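Local structure of peptide ABC transporter, peptide-binding protein (2D5W) at residues A[301-306]-A[547-552]; A[335-340]-A[351-356]; A[467-472]-A[570-575]. The protein binds oligopeptides, here holding a pentapeptide, and probably delivers them to a membrane ABC transporter for uptake. All blocks are in the same frame, centred on the assembly; numbering follows the deposited sequence.

Contact 1: A[301-306]-A[547-552]; sequences AIWEHI and LYFRAN
With CG anti to the backbone N (chi1 -172°) and the chain bent at chi2, Glu-304 lies alongside Tyr-548, whose own CG is wedged between its backbone N and carbonyl carbon (chi1 52°). Both side chains point the same way, and Glu-304 CB stands 3.8 Å from the centroid of the Tyr-548 ring, over its face, a CH-pi contact. The bend carries the carboxylate on to Arg-550: NH2 of Arg-550 reaches OE2 of Glu-304 at 3.0 Å on the syn side, although 33° out of the carboxylate plane, in a salt bridge. The other oxygen, OE1, is salt-bridged to Arg-418, so one buried carboxylate serves two arginines, with the like charge of Glu-465 also near. Ile-302 CG2 lies over one face of the Arg-550 guanidinium. On the opposite face of the sheet, Trp-303 CD1 meets Phe-549 CE1 at 3.6 Å, their rings inclined obliquely. Toward the end of the pairing, Leu-547 CD1 touches Ile-306 CG1 at 3.7 Å.

In the backbone, Arg-550 N donates to Ile-302 O, 2.9 Å away, and Glu-304 N donates to Tyr-548 O. Glu-304 O accepts from both Leu-547 N (2.9 Å) and Tyr-548 N (3.3 Å). Two residues thus face one, which defines a classic beta bulge in the antiparallel pairing of strands 293-308 and 544-557.

Contact 2: A[335-340]-A[351-356]; sequences LNREGL and VAHTWI
The guanidinium of Arg-337 lies flat against one branch of Val-351: CG1 of Val-351 sits 3.5 Å above the guanidinium plane, offset toward its rim, and the two side chains cross at about a right angle. The edge of the same group faces Ala-352, NH2 of Arg-337 standing 2.8 Å from Ala-352 O. The His-353 ring is turned perpendicular to the guanidinium (90° between planes), and a water in both planes links them, accepting from Arg-337 NH1 at 2.8 Å and hydrogen-bonded to His-353 ND1 at 2.7 Å. Arg-337 opens helix 337-345, and Asn-336 before it is the N-cap, its OD1 accepting from Gly-339 N at 3.0 Å. Beyond the two segments, Arg-337 NH2 donates to Pro-546 O and NH1 to Tyr-370 O, so this first-turn arginine joins the helix to strand 544-557 and a loop. A leucine in its place would probably leave the carbonyls of Pro-546 and Tyr-370 without these donors and Val-351 CG1 without its flat cover. The second branch, Val-351 CG2, approaches Glu-338 OE2 at 3.4 Å; Glu-338, bent at chi2 (61°), directs that oxygen to a second water, which donates to it and accepts from Val-351 N at 3.0 Å.

Contact 3: A[467-472]-A[570-575]; sequences AWVSNL and GGYGYP
The backbones come closest at Asn-471 and Tyr-572, whose CA atoms are 4.6 Å apart, where the chain leaving strand 463-469 passes the glycine-rich loop 570-575. Gly-571 O is directed at Asn-471, standing 3.2 Å from its CA in a CA-H...O contact. A water takes the place of a direct bond between the main chains: it accepts from Leu-472 N and donates to Gly-571 O, each 2.8 Å away.

Among the side chains, Asn-471 and Tyr-572 run side by side in the same direction, the amide plane inclined 29° to the ring. Asn-471 CB lies over one face of the Tyr-572 ring, 4.3 Å from its centroid, which makes a CH-pi contact. The position of Asn-471 CG between its backbone N and carbonyl carbon (chi1 54°) carries the amide along the ring toward its hydroxyl end, with ND2 3.4 Å from Tyr-572 CZ; OD1 is engaged by Gln-473 N. Val-469 CG1 approaches the base of the tyrosine, lying 3.2 Å from Tyr-572 O and 4.1 Å from Tyr-572 CB. The backbone angles of Gly-571 would jam a CB against the preceding carbonyl, and the same holds for Gly-573, so the loop's path calls for glycine at both points.

Tyr-572 OH bonds to the backbone of the bound peptide and its ring makes a cation-pi contact with a basic peptide side chain, while Ser-470 OG binds a polar one; this is part of the peptide-binding site. Trp-468 and Val-469 pair with the peptide in an antiparallel ladder, extending the sheet onto the ligand. Strand 463-469 lies between strand 293-308, antiparallel to it, and strand 401-410, parallel to it, whereas Tyr-574 and Pro-575 rest against helix 31-40.

Overall arrangement
From the N terminus, the chain first enters contact 1 at 301-306, then closes the short loop of contact 2, in which 351-356 returns to 335-340 across ten residues. It next passes 467-472, the opening of contact 3, before 547-552 closes the long loop of contact 1 (240 residues) and 570-575 that of contact 3 (97 residues). Contact 2 is therefore nested within contact 1, while contacts 1 and 3 cross. Strand 293-308 joins these two, with Ala-301 and Trp-303 paired to Ser-470 and Trp-468. A probable bond from Ala-352 N to Leu-547 O (2.9 Å) ties contact 2 to that sheet. Contacts 2 and 3 do not touch; their centres are about 20 Å apart.

Contact 1: A[301-306]-A[547-552]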
loop_
_atom_site.group_PDB
_atom_site.type_symbol
_atom_site.label_atom_id
_atom_site.label_comp_id
_atom_site.label_asym_id
_atom_site.label_seq_id
_atom_site.Cartn_x
_atom_site.Cartn_y
_atom_site.Cartn_z
ATOM N N ALA A 301 -6.698 -0.447 8.226
ATOM C CA ALA A 301 -7.390 -0.848 7.011
ATOM C C ALA A 301 -6.420 -1.762 6.273
ATOM O O ALA A 301 -5.781 -1.366 5.302
ATOM C CB ALA A 301 -7.727 0.377 6.174
ATOM N N ILE A 302 -6.320 -2.992 6.765
ATOM C CA ILE A 302 -5.419 -4.001 6.223
ATOM C C ILE A 302 -6.290 -5.180 5.814
ATOM O O ILE A 302 -6.802 -5.920 6.658
ATOM C CB ILE A 302 -4.403 -4.429 7.295
ATOM C CG1 ILE A 302 -3.749 -3.183 7.905
ATOM C CG2 ILE A 302 -3.341 -5.329 6.675
ATOM C CD1 ILE A 302 -3.077 -3.428 9.240
ATOM N N TRP A 303 -6.432 -5.359 4.509
ATOM C CA TRP A 303 -7.313 -6.380 3.971
ATOM C C TRP A 303 -6.614 -7.552 3.298
ATOM O O TRP A 303 -6.130 -7.434 2.167
ATOM C CB TRP A 303 -8.286 -5.693 3.004
ATOM C CG TRP A 303 -9.262 -6.589 2.317
ATOM C CD1 TRP A 303 -10.188 -7.405 2.901
ATOM C CD2 TRP A 303 -9.435 -6.728 0.905
ATOM N NE1 TRP A 303 -10.928 -8.047 1.936
ATOM C CE2 TRP A 303 -10.487 -7.648 0.700
ATOM C CE3 TRP A 303 -8.803 -6.163 -0.210
ATOM C CZ2 TRP A 303 -10.920 -8.017 -0.577
ATOM C CZ3 TRP A 303 -9.233 -6.528 -1.477
ATOM C CH2 TRP A 303 -10.283 -7.447 -1.650
ATOM N N GLU A 304 -6.558 -8.677 4.009
ATOM C CA GLU A 304 -5.951 -9.894 3.473
ATOM C C GLU A 304 -6.978 -10.457 2.491
ATOM O O GLU A 304 -8.154 -10.632 2.831
ATOM C CB GLU A 304 -5.671 -10.898 4.594
ATOM C CG GLU A 304 -4.870 -12.123 4.145
ATOM C CD GLU A 304 -3.393 -11.838 3.891
ATOM O OE1 GLU A 304 -2.712 -12.735 3.345
ATOM O OE2 GLU A 304 -2.905 -10.740 4.239
ATOM N N HIS A 305 -6.528 -10.754 1.278
ATOM C CA HIS A 305 -7.439 -11.211 0.240
ATOM C C HIS A 305 -6.688 -12.015 -0.813
ATOM O O HIS A 305 -5.460 -12.123 -0.776
ATOM C CB HIS A 305 -8.042 -9.989 -0.447
ATOM C CG HIS A 305 -7.030 -9.199 -1.214
ATOM N ND1 HIS A 305 -6.070 -8.425 -0.598
ATOM C CD2 HIS A 305 -6.746 -9.166 -2.539
ATOM C CE1 HIS A 305 -5.234 -7.956 -1.510
ATOM N NE2 HIS A 305 -5.622 -8.394 -2.694
ATOM N N ILE A 306 -7.439 -12.558 -1.767
ATOM C CA ILE A 306 -6.849 -13.305 -2.862
ATOM C C ILE A 306 -7.333 -12.706 -4.174
ATOM O O ILE A 306 -8.522 -12.767 -4.494
ATOM C CB ILE A 306 -7.238 -14.803 -2.827
ATOM C CG1 ILE A 306 -6.873 -15.402 -1.466
ATOM C CG2 ILE A 306 -6.508 -15.551 -3.942
ATOM C CD1 ILE A 306 -7.162 -16.893 -1.341
ATOM N N LEU A 547 -10.509 -12.341 2.600
ATOM C CA LEU A 547 -10.161 -13.334 3.611
ATOM C C LEU A 547 -10.428 -12.815 5.025
ATOM O O LEU A 547 -11.357 -13.276 5.685
ATOM C CB LEU A 547 -8.700 -13.785 3.457
ATOM C CG LEU A 547 -8.379 -14.540 2.157
ATOM C CD1 LEU A 547 -6.937 -15.027 2.198
ATOM C CD2 LEU A 547 -9.332 -15.721 1.975
ATOM N N TYR A 548 -9.632 -11.858 5.493
ATOM C CA TYR A 548 -9.836 -11.303 6.828
ATOM C C TYR A 548 -9.214 -9.922 6.987
ATOM O O TYR A 548 -8.347 -9.526 6.207
ATOM C CB TYR A 548 -9.287 -12.254 7.910
ATOM C CG TYR A 548 -7.852 -12.711 7.726
ATOM C CD1 TYR A 548 -7.548 -13.880 7.023
ATOM C CD2 TYR A 548 -6.797 -11.985 8.278
ATOM C CE1 TYR A 548 -6.224 -14.312 6.881
ATOM C CE2 TYR A 548 -5.477 -12.407 8.138
ATOM C CZ TYR A 548 -5.197 -13.566 7.443
ATOM O OH TYR A 548 -3.886 -13.971 7.320
ATOM N N PHE A 549 -9.681 -9.184 7.993
ATOM C CA PHE A 549 -9.162 -7.850 8.284
ATOM C C PHE A 549 -8.109 -8.007 9.374
ATOM O O PHE A 549 -8.331 -8.688 10.375
ATOM C CB PHE A 549 -10.281 -6.920 8.758
ATOM C CG PHE A 549 -11.324 -6.641 7.710
ATOM C CD1 PHE A 549 -10.980 -6.021 6.514
ATOM C CD2 PHE A 549 -12.653 -6.984 7.930
ATOM C CE1 PHE A 549 -11.953 -5.747 5.549
ATOM C CE2 PHE A 549 -13.628 -6.713 6.974
ATOM C CZ PHE A 549 -13.277 -6.093 5.785
ATOM N N ARG A 550 -6.968 -7.360 9.178
ATOM C CA ARG A 550 -5.846 -7.472 10.101
ATOM C C ARG A 550 -5.581 -6.306 11.032
ATOM O O ARG A 550 -6.023 -5.182 10.802
ATOM C CB ARG A 550 -4.569 -7.733 9.297
ATOM C CG ARG A 550 -4.570 -9.060 8.574
ATOM C CD ARG A 550 -3.453 -9.167 7.551
ATOM N NE ARG A 550 -2.133 -8.932 8.126
ATOM C CZ ARG A 550 -1.003 -9.068 7.445
ATOM N NH1 ARG A 550 0.165 -8.837 8.034
ATOM N NH2 ARG A 550 -1.040 -9.437 6.170
ATOM N N ALA A 551 -4.846 -6.615 12.094
ATOM C CA ALA A 551 -4.391 -5.642 13.079
ATOM C C ALA A 551 -2.889 -5.911 13.127
ATOM O O ALA A 551 -2.465 -7.071 13.149
ATOM C CB ALA A 551 -5.020 -5.900 14.441
ATOM N N ASN A 552 -2.083 -4.854 13.118
ATOM C CA ASN A 552 -0.633 -5.013 13.147
ATOM C C ASN A 552 -0.081 -5.132 14.557
ATOM O O ASN A 552 -0.405 -4.327 15.430
ATOM C CB ASN A 552 0.079 -3.821 12.493
ATOM C CG ASN A 552 -0.135 -3.743 10.993
ATOM O OD1 ASN A 552 -0.206 -4.760 10.307
ATOM N ND2 ASN A 552 -0.208 -2.523 10.473
#

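Contact 2: A[335-340]-A[351-356]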
loop_
_atom_site.group_PDB
_atom_site.type_symbol
_atom_site.label_atom_id
_atom_site.label_comp_id
_atom_site.label_asym_id
_atom_site.label_seq_id
_atom_site.Cartn_x
_atom_site.Cartn_y
_atom_site.Cartn_z
ATOM N N LEU A 335 -13.192 -22.259 0.778
ATOM C CA LEU A 335 -12.183 -21.720 1.687
ATOM C C LEU A 335 -12.812 -21.620 3.072
ATOM O O LEU A 335 -13.738 -20.837 3.287
ATOM C CB LEU A 335 -11.718 -20.335 1.223
ATOM C CG LEU A 335 -11.164 -20.236 -0.202
ATOM C CD1 LEU A 335 -10.554 -18.857 -0.410
ATOM C CD2 LEU A 335 -10.112 -21.313 -0.440
ATOM N N ASN A 336 -12.325 -22.422 4.014
ATOM C CA ASN A 336 -12.878 -22.397 5.359
ATOM C C ASN A 336 -12.269 -21.238 6.132
ATOM O O ASN A 336 -11.450 -21.424 7.034
ATOM C CB ASN A 336 -12.600 -23.716 6.076
ATOM C CG ASN A 336 -13.340 -23.821 7.387
ATOM O OD1 ASN A 336 -14.079 -22.911 7.769
ATOM N ND2 ASN A 336 -13.152 -24.934 8.085
ATOM N N ARG A 337 -12.690 -20.032 5.767
ATOM C CA ARG A 337 -12.181 -18.817 6.384
ATOM C C ARG A 337 -12.504 -18.702 7.867
ATOM O O ARG A 337 -11.648 -18.314 8.663
ATOM C CB ARG A 337 -12.710 -17.597 5.624
ATOM C CG ARG A 337 -12.262 -17.555 4.168
ATOM C CD ARG A 337 -12.897 -16.394 3.430
ATOM N NE ARG A 337 -14.345 -16.553 3.341
ATOM C CZ ARG A 337 -15.198 -15.553 3.147
ATOM N NH1 ARG A 337 -16.498 -15.795 3.083
ATOM N NH2 ARG A 337 -14.756 -14.309 3.024
ATOM N N GLU A 338 -13.732 -19.032 8.249
ATOM C CA GLU A 338 -14.086 -18.948 9.657
ATOM C C GLU A 338 -13.260 -19.948 10.462
ATOM O O GLU A 338 -12.810 -19.641 11.564
ATOM C CB GLU A 338 -15.580 -19.206 9.865
ATOM C CG GLU A 338 -16.014 -19.085 11.322
ATOM C CD GLU A 338 -15.786 -17.697 11.905
ATOM O OE1 GLU A 338 -15.728 -17.580 13.147
ATOM O OE2 GLU A 338 -15.680 -16.720 11.133
ATOM N N GLY A 339 -13.056 -21.143 9.912
ATOM C CA GLY A 339 -12.261 -22.137 10.611
ATOM C C GLY A 339 -10.825 -21.663 10.745
ATOM O O GLY A 339 -10.182 -21.865 11.775
ATOM N N LEU A 340 -10.325 -21.018 9.696
ATOM C CA LEU A 340 -8.964 -20.502 9.679
ATOM C C LEU A 340 -8.745 -19.410 10.722
ATOM O O LEU A 340 -7.812 -19.489 11.519
ATOM C CB LEU A 340 -8.635 -19.955 8.286
ATOM C CG LEU A 340 -7.218 -19.469 7.967
ATOM C CD1 LEU A 340 -6.882 -18.184 8.711
ATOM C CD2 LEU A 340 -6.257 -20.576 8.287
ATOM N N VAL A 351 -13.200 -12.621 9.656
ATOM C CA VAL A 351 -13.377 -12.915 8.249
ATOM C C VAL A 351 -13.943 -11.651 7.606
ATOM O O VAL A 351 -14.808 -10.982 8.185
ATOM C CB VAL A 351 -14.371 -14.079 8.052
ATOM C CG1 VAL A 351 -14.677 -14.261 6.574
ATOM C CG2 VAL A 351 -13.790 -15.360 8.634
ATOM N N ALA A 352 -13.434 -11.327 6.422
ATOM C CA ALA A 352 -13.865 -10.158 5.668
ATOM C C ALA A 352 -14.778 -10.599 4.530
ATOM O O ALA A 352 -14.559 -11.654 3.927
ATOM C CB ALA A 352 -12.654 -9.432 5.107
ATOM N N HIS A 353 -15.786 -9.778 4.234
ATOM C CA HIS A 353 -16.745 -10.072 3.169
ATOM C C HIS A 353 -16.778 -8.952 2.134
ATOM O O HIS A 353 -17.475 -9.045 1.122
ATOM C CB HIS A 353 -18.137 -10.254 3.772
ATOM C CG HIS A 353 -18.192 -11.302 4.836
ATOM N ND1 HIS A 353 -18.083 -12.648 4.558
ATOM C CD2 HIS A 353 -18.297 -11.202 6.180
ATOM C CE1 HIS A 353 -18.118 -13.332 5.689
ATOM N NE2 HIS A 353 -18.247 -12.477 6.688
ATOM N N THR A 354 -16.021 -7.894 2.412
ATOM C CA THR A 354 -15.917 -6.729 1.540
ATOM C C THR A 354 -14.458 -6.258 1.582
ATOM O O THR A 354 -13.664 -6.811 2.343
ATOM C CB THR A 354 -16.886 -5.618 2.009
ATOM O OG1 THR A 354 -16.774 -4.488 1.143
ATOM C CG2 THR A 354 -16.589 -5.205 3.439
ATOM N N TRP A 355 -14.096 -5.257 0.777
ATOM C CA TRP A 355 -12.708 -4.784 0.735
ATOM C C TRP A 355 -12.395 -3.609 1.650
ATOM O O TRP A 355 -11.225 -3.280 1.850
ATOM C CB TRP A 355 -12.308 -4.429 -0.708
ATOM C CG TRP A 355 -12.701 -3.038 -1.151
ATOM C CD1 TRP A 355 -11.950 -1.898 -1.048
ATOM C CD2 TRP A 355 -13.953 -2.641 -1.726
ATOM N NE1 TRP A 355 -12.659 -0.819 -1.518
ATOM C CE2 TRP A 355 -13.891 -1.244 -1.939
ATOM C CE3 TRP A 355 -15.122 -3.327 -2.079
ATOM C CZ2 TRP A 355 -14.955 -0.522 -2.488
ATOM C CZ3 TRP A 355 -16.180 -2.607 -2.626
ATOM C CH2 TRP A 355 -16.089 -1.219 -2.822
ATOM N N ILE A 356 -13.432 -2.987 2.207
ATOM C CA ILE A 356 -13.257 -1.842 3.099
ATOM C C ILE A 356 -13.292 -2.306 4.554
ATOM O O ILE A 356 -14.274 -2.895 4.997
ATOM C CB ILE A 356 -14.369 -0.789 2.862
ATOM C CG1 ILE A 356 -14.302 -0.286 1.417
ATOM C CG2 ILE A 356 -14.213 0.365 3.844
ATOM C CD1 ILE A 356 -15.378 0.724 1.055
HETATM O O HOH W 1 -18.142 -13.689 2.093
HETATM O O HOH W 2 -14.920 -13.939 11.690
#

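Contact 3: A[467-472]-A[570-575]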
loop_
_atom_site.group_PDB
_atom_site.type_symbol
_atom_site.label_atom_id
_atom_site.label_comp_id
_atom_site.label_asym_id
_atom_site.label_seq_id
_atom_site.Cartn_x
_atom_site.Cartn_y
_atom_site.Cartn_z
ATOM N N ALA A 467 -2.070 -8.520 1.208
ATOM C CA ALA A 467 -2.955 -7.572 1.858
ATOM C C ALA A 467 -2.764 -6.170 1.320
ATOM O O ALA A 467 -1.643 -5.754 1.022
ATOM C CB ALA A 467 -2.713 -7.568 3.367
ATOM N N TRP A 468 -3.872 -5.453 1.163
ATOM C CA TRP A 468 -3.816 -4.058 0.752
ATOM C C TRP A 468 -3.912 -3.256 2.043
ATOM O O TRP A 468 -4.759 -3.544 2.892
ATOM C CB TRP A 468 -5.010 -3.655 -0.118
ATOM C CG TRP A 468 -4.976 -4.122 -1.528
ATOM C CD1 TRP A 468 -5.856 -4.975 -2.119
ATOM C CD2 TRP A 468 -4.052 -3.726 -2.550
ATOM N NE1 TRP A 468 -5.545 -5.137 -3.445
ATOM C CE2 TRP A 468 -4.441 -4.382 -3.738
ATOM C CE3 TRP A 468 -2.934 -2.878 -2.579
ATOM C CZ2 TRP A 468 -3.755 -4.219 -4.944
ATOM C CZ3 TRP A 468 -2.250 -2.715 -3.784
ATOM C CH2 TRP A 468 -2.665 -3.384 -4.948
ATOM N N VAL A 469 -3.037 -2.270 2.190
ATOM C CA VAL A 469 -3.054 -1.378 3.345
ATOM C C VAL A 469 -3.595 -0.077 2.763
ATOM O O VAL A 469 -3.002 0.494 1.846
ATOM C CB VAL A 469 -1.643 -1.127 3.905
ATOM C CG1 VAL A 469 -1.723 -0.211 5.122
ATOM C CG2 VAL A 469 -0.988 -2.446 4.269
ATOM N N SER A 470 -4.723 0.385 3.286
ATOM C CA SER A 470 -5.350 1.592 2.762
ATOM C C SER A 470 -5.324 2.799 3.682
ATOM O O SER A 470 -5.194 2.676 4.901
ATOM C CB SER A 470 -6.811 1.302 2.404
ATOM O OG SER A 470 -6.926 0.264 1.448
ATOM N N ASN A 471 -5.438 3.975 3.071
ATOM C CA ASN A 471 -5.523 5.220 3.820
ATOM C C ASN A 471 -7.000 5.632 3.753
ATOM O O ASN A 471 -7.843 4.861 3.278
ATOM C CB ASN A 471 -4.621 6.309 3.219
ATOM C CG ASN A 471 -4.879 6.543 1.748
ATOM O OD1 ASN A 471 -5.997 6.383 1.267
ATOM N ND2 ASN A 471 -3.840 6.942 1.023
ATOM N N LEU A 472 -7.320 6.833 4.220
ATOM C CA LEU A 472 -8.701 7.302 4.221
ATOM C C LEU A 472 -9.208 7.835 2.884
ATOM O O LEU A 472 -10.359 8.258 2.776
ATOM C CB LEU A 472 -8.888 8.362 5.310
ATOM C CG LEU A 472 -9.026 7.782 6.720
ATOM C CD1 LEU A 472 -8.852 8.878 7.759
ATOM C CD2 LEU A 472 -10.387 7.111 6.857
ATOM N N GLY A 570 0.206 8.597 9.615
ATOM C CA GLY A 570 1.044 8.671 8.430
ATOM C C GLY A 570 0.245 8.339 7.182
ATOM O O GLY A 570 0.808 8.087 6.116
ATOM N N GLY A 571 -1.078 8.337 7.325
ATOM C CA GLY A 571 -1.960 8.030 6.217
ATOM C C GLY A 571 -2.342 6.562 6.141
ATOM O O GLY A 571 -3.525 6.226 6.126
ATOM N N TYR A 572 -1.339 5.688 6.120
ATOM C CA TYR A 572 -1.559 4.249 5.999
ATOM C C TYR A 572 -1.564 3.450 7.291
ATOM O O TYR A 572 -1.678 2.224 7.263
ATOM C CB TYR A 572 -0.522 3.663 5.045
ATOM C CG TYR A 572 -0.684 4.144 3.626
ATOM C CD1 TYR A 572 -1.675 3.614 2.800
ATOM C CD2 TYR A 572 0.153 5.128 3.105
ATOM C CE1 TYR A 572 -1.827 4.053 1.487
ATOM C CE2 TYR A 572 0.010 5.573 1.794
ATOM C CZ TYR A 572 -0.980 5.030 0.993
ATOM O OH TYR A 572 -1.119 5.464 -0.307
ATOM N N GLY A 573 -1.415 4.124 8.419
ATOM C CA GLY A 573 -1.455 3.417 9.679
ATOM C C GLY A 573 -0.197 2.666 10.039
ATOM O O GLY A 573 -0.209 1.444 10.201
ATOM N N TYR A 574 0.902 3.393 10.137
ATOM C CA TYR A 574 2.153 2.786 10.537
ATOM C C TYR A 574 2.969 3.782 11.337
ATOM O O TYR A 574 2.624 4.964 11.423
ATOM C CB TYR A 574 2.932 2.243 9.326
ATOM C CG TYR A 574 3.021 3.123 8.096
ATOM C CD1 TYR A 574 3.269 2.553 6.848
ATOM C CD2 TYR A 574 2.894 4.509 8.172
ATOM C CE1 TYR A 574 3.392 3.334 5.705
ATOM C CE2 TYR A 574 3.016 5.303 7.030
ATOM C CZ TYR A 574 3.266 4.706 5.802
ATOM O OH TYR A 574 3.393 5.477 4.670
ATOM N N PRO A 575 4.032 3.306 11.990
ATOM C CA PRO A 575 4.889 4.178 12.789
ATOM C C PRO A 575 5.847 4.935 11.885
ATOM O O PRO A 575 5.940 4.642 10.693
ATOM C CB PRO A 575 5.614 3.194 13.697
ATOM C CG PRO A 575 5.779 2.006 12.810
ATOM C CD PRO A 575 4.438 1.895 12.125
HETATM O O HOH W 3 -5.569 8.169 5.904
#